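Local coordinates for type II secretion pathway related protein (Escherichia coli, PDB 3SOL) that probably acts as the pilotin of the type II secretion system, a small helical lipoprotein that assists its outer-membrane secretin, at residues I13-R18 against V65-D70. Residues are numbered along the deposited sequence; the frame is centred on the assembly and turned at random.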
loop_
_atom_site.group_PDB
_atom_site.type_symbol
_atom_site.label_atom_id
_atom_site.label_comp_id
_atom_site.label_asym_id
_atom_site.label_seq_id
_atom_site.Cartn_x
_atom_site.Cartn_y
_atom_site.Cartn_z
ATOM N N ILE A 13 -1.324 3.523 0.123
ATOM C CA ILE A 13 0.027 2.983 0.138
ATOM C C ILE A 13 0.020 1.450 0.135
ATOM O O ILE A 13 0.769 0.820 -0.621
ATOM C CB ILE A 13 0.812 3.497 1.357
ATOM C CG1 ILE A 13 1.111 4.995 1.178
ATOM C CG2 ILE A 13 2.098 2.727 1.504
ATOM C CD1 ILE A 13 1.384 5.746 2.472
ATOM N N VAL A 14 -0.820 0.852 0.977
ATOM C CA VAL A 14 -0.937 -0.613 1.050
ATOM C C VAL A 14 -1.488 -1.226 -0.258
ATOM O O VAL A 14 -0.979 -2.244 -0.723
ATOM C CB VAL A 14 -1.750 -1.031 2.295
ATOM C CG1 VAL A 14 -2.158 -2.506 2.240
ATOM C CG2 VAL A 14 -0.935 -0.740 3.569
ATOM N N SER A 15 -2.502 -0.600 -0.869
ATOM C CA SER A 15 -3.076 -1.127 -2.129
ATOM C C SER A 15 -2.094 -1.020 -3.289
ATOM O O SER A 15 -2.020 -1.909 -4.127
ATOM C CB SER A 15 -4.367 -0.408 -2.511
ATOM O OG SER A 15 -4.096 0.970 -2.648
ATOM N N ALA A 16 -1.348 0.080 -3.340
ATOM C CA ALA A 16 -0.317 0.271 -4.361
ATOM C C ALA A 16 0.795 -0.775 -4.220
ATOM O O ALA A 16 1.326 -1.283 -5.211
ATOM C CB ALA A 16 0.260 1.708 -4.261
ATOM N N THR A 17 1.128 -1.115 -2.975
ATOM C CA THR A 17 2.149 -2.109 -2.697
ATOM C C THR A 17 1.650 -3.490 -3.129
ATOM O O THR A 17 2.393 -4.280 -3.727
ATOM C CB THR A 17 2.542 -2.076 -1.186
ATOM O OG1 THR A 17 2.998 -0.739 -0.858
ATOM C CG2 THR A 17 3.637 -3.039 -0.916
ATOM N N ARG A 18 0.375 -3.777 -2.864
ATOM C CA ARG A 18 -0.259 -5.004 -3.391
ATOM C C ARG A 18 -0.242 -5.047 -4.929
ATOM O O ARG A 18 0.033 -6.082 -5.554
ATOM C CB ARG A 18 -1.670 -5.129 -2.877
ATOM C CG ARG A 18 -2.442 -6.284 -3.436
ATOM C CD ARG A 18 -3.857 -6.228 -2.846
ATOM N NE ARG A 18 -4.696 -7.312 -3.321
ATOM C CZ ARG A 18 -5.987 -7.457 -3.023
ATOM N NH1 ARG A 18 -6.621 -6.569 -2.254
ATOM N NH2 ARG A 18 -6.648 -8.512 -3.490
ATOM N N VAL A 65 -9.387 -2.675 -6.246
ATOM C CA VAL A 65 -10.342 -2.920 -7.317
ATOM C C VAL A 65 -10.428 -1.719 -8.255
ATOM O O VAL A 65 -10.406 -1.880 -9.481
ATOM C CB VAL A 65 -11.717 -3.244 -6.767
ATOM C CG1 VAL A 65 -12.750 -3.257 -7.899
ATOM C CG2 VAL A 65 -11.670 -4.573 -6.023
ATOM N N ARG A 66 -10.496 -0.521 -7.691
ATOM C CA ARG A 66 -10.524 0.684 -8.510
ATOM C C ARG A 66 -9.253 0.808 -9.344
ATOM O O ARG A 66 -9.331 1.170 -10.518
ATOM C CB ARG A 66 -10.743 1.946 -7.665
ATOM C CG ARG A 66 -12.042 1.927 -6.895
ATOM C CD ARG A 66 -12.541 3.322 -6.560
ATOM N NE ARG A 66 -11.663 4.066 -5.653
ATOM C CZ ARG A 66 -11.701 4.010 -4.316
ATOM N NH1 ARG A 66 -12.555 3.210 -3.673
ATOM N NH2 ARG A 66 -10.857 4.760 -3.606
ATOM N N LEU A 67 -8.094 0.480 -8.757
ATOM C CA LEU A 67 -6.819 0.572 -9.473
ATOM C C LEU A 67 -6.770 -0.401 -10.642
ATOM O O LEU A 67 -6.295 -0.029 -11.710
ATOM C CB LEU A 67 -5.622 0.320 -8.547
ATOM C CG LEU A 67 -5.385 1.317 -7.406
ATOM C CD1 LEU A 67 -4.262 0.820 -6.485
ATOM C CD2 LEU A 67 -5.062 2.695 -7.972
ATOM N N THR A 68 -7.258 -1.630 -10.459
ATOM C CA THR A 68 -7.255 -2.608 -11.557
ATOM C C THR A 68 -8.134 -2.142 -12.726
ATOM O O THR A 68 -7.791 -2.367 -13.881
ATOM C CB THR A 68 -7.667 -4.038 -11.121
ATOM O OG1 THR A 68 -9.058 -4.074 -10.750
ATOM C CG2 THR A 68 -6.816 -4.496 -9.955
ATOM N N ARG A 69 -9.237 -1.464 -12.421
ATOM C CA ARG A 69 -10.173 -0.997 -13.433
ATOM C C ARG A 69 -9.740 0.270 -14.158
ATOM O O ARG A 69 -10.270 0.569 -15.217
ATOM C CB ARG A 69 -11.519 -0.700 -12.799
ATOM C CG ARG A 69 -12.231 -1.868 -12.221
ATOM C CD ARG A 69 -13.482 -1.347 -11.545
ATOM N NE ARG A 69 -14.215 -2.392 -10.859
ATOM C CZ ARG A 69 -15.017 -3.272 -11.452
ATOM N NH1 ARG A 69 -15.207 -3.252 -12.773
ATOM N NH2 ARG A 69 -15.641 -4.180 -10.711
ATOM N N ASP A 70 -8.813 1.030 -13.578
ATOM C CA ASP A 70 -8.321 2.276 -14.192
ATOM C C ASP A 70 -7.712 1.943 -15.556
ATOM O O ASP A 70 -6.977 0.972 -15.672
ATOM C CB ASP A 70 -7.287 2.912 -13.258
ATOM C CG ASP A 70 -6.757 4.224 -13.759
ATOM O OD1 ASP A 70 -5.977 4.222 -14.730
ATOM O OD2 ASP A 70 -7.105 5.263 -13.159
#
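L67 CD1 lies against the side chain of S15 across the gap between helices 53-69 and 5-23, with the backbone N of A16 at the margin of the contact. At L67, with CG anti to the carbonyl carbon (chi1 -64°) and CD1 extended from CA (chi2 173°), the chain reaches S15, 3.8 Å from OG and 4.2 Å from CB. A branched aliphatic chain suits this place because it bridges backbones whose nearest CA atoms, of A16 and L67, are 8.3 Å apart, while the short side chains of S15 and A16 let the methyl CD1 settle near the helix, 4.4 Å from A16 N. With OG between its backbone N and carbonyl carbon (chi1 59°), S15 turns the hydroxyl back to S12 O and A11 O, so a methyl can lie against it without costing a hydrogen bond. This is helix-on-helix packing in the all-helical pilotin fold, with S15 also touching I63 and S60, about one and two turns before L67 on helix 53-69. T68 directs its side chain onto Y19 and R23; threonine suits a helix because its hydroxyl can bond back to a carbonyl of the preceding turn, here OG1 to V65 O at 2.9 Å, on the same face as R69 N. Past R69 the helix ends: D70 leaves helical geometry, its OD1 bonds T72 OG1, and K77 of helix 74-84 hydrogen-bonds through NZ to L67 O and D70 O, a long cationic donor suited to carbonyls at a helix C-terminus.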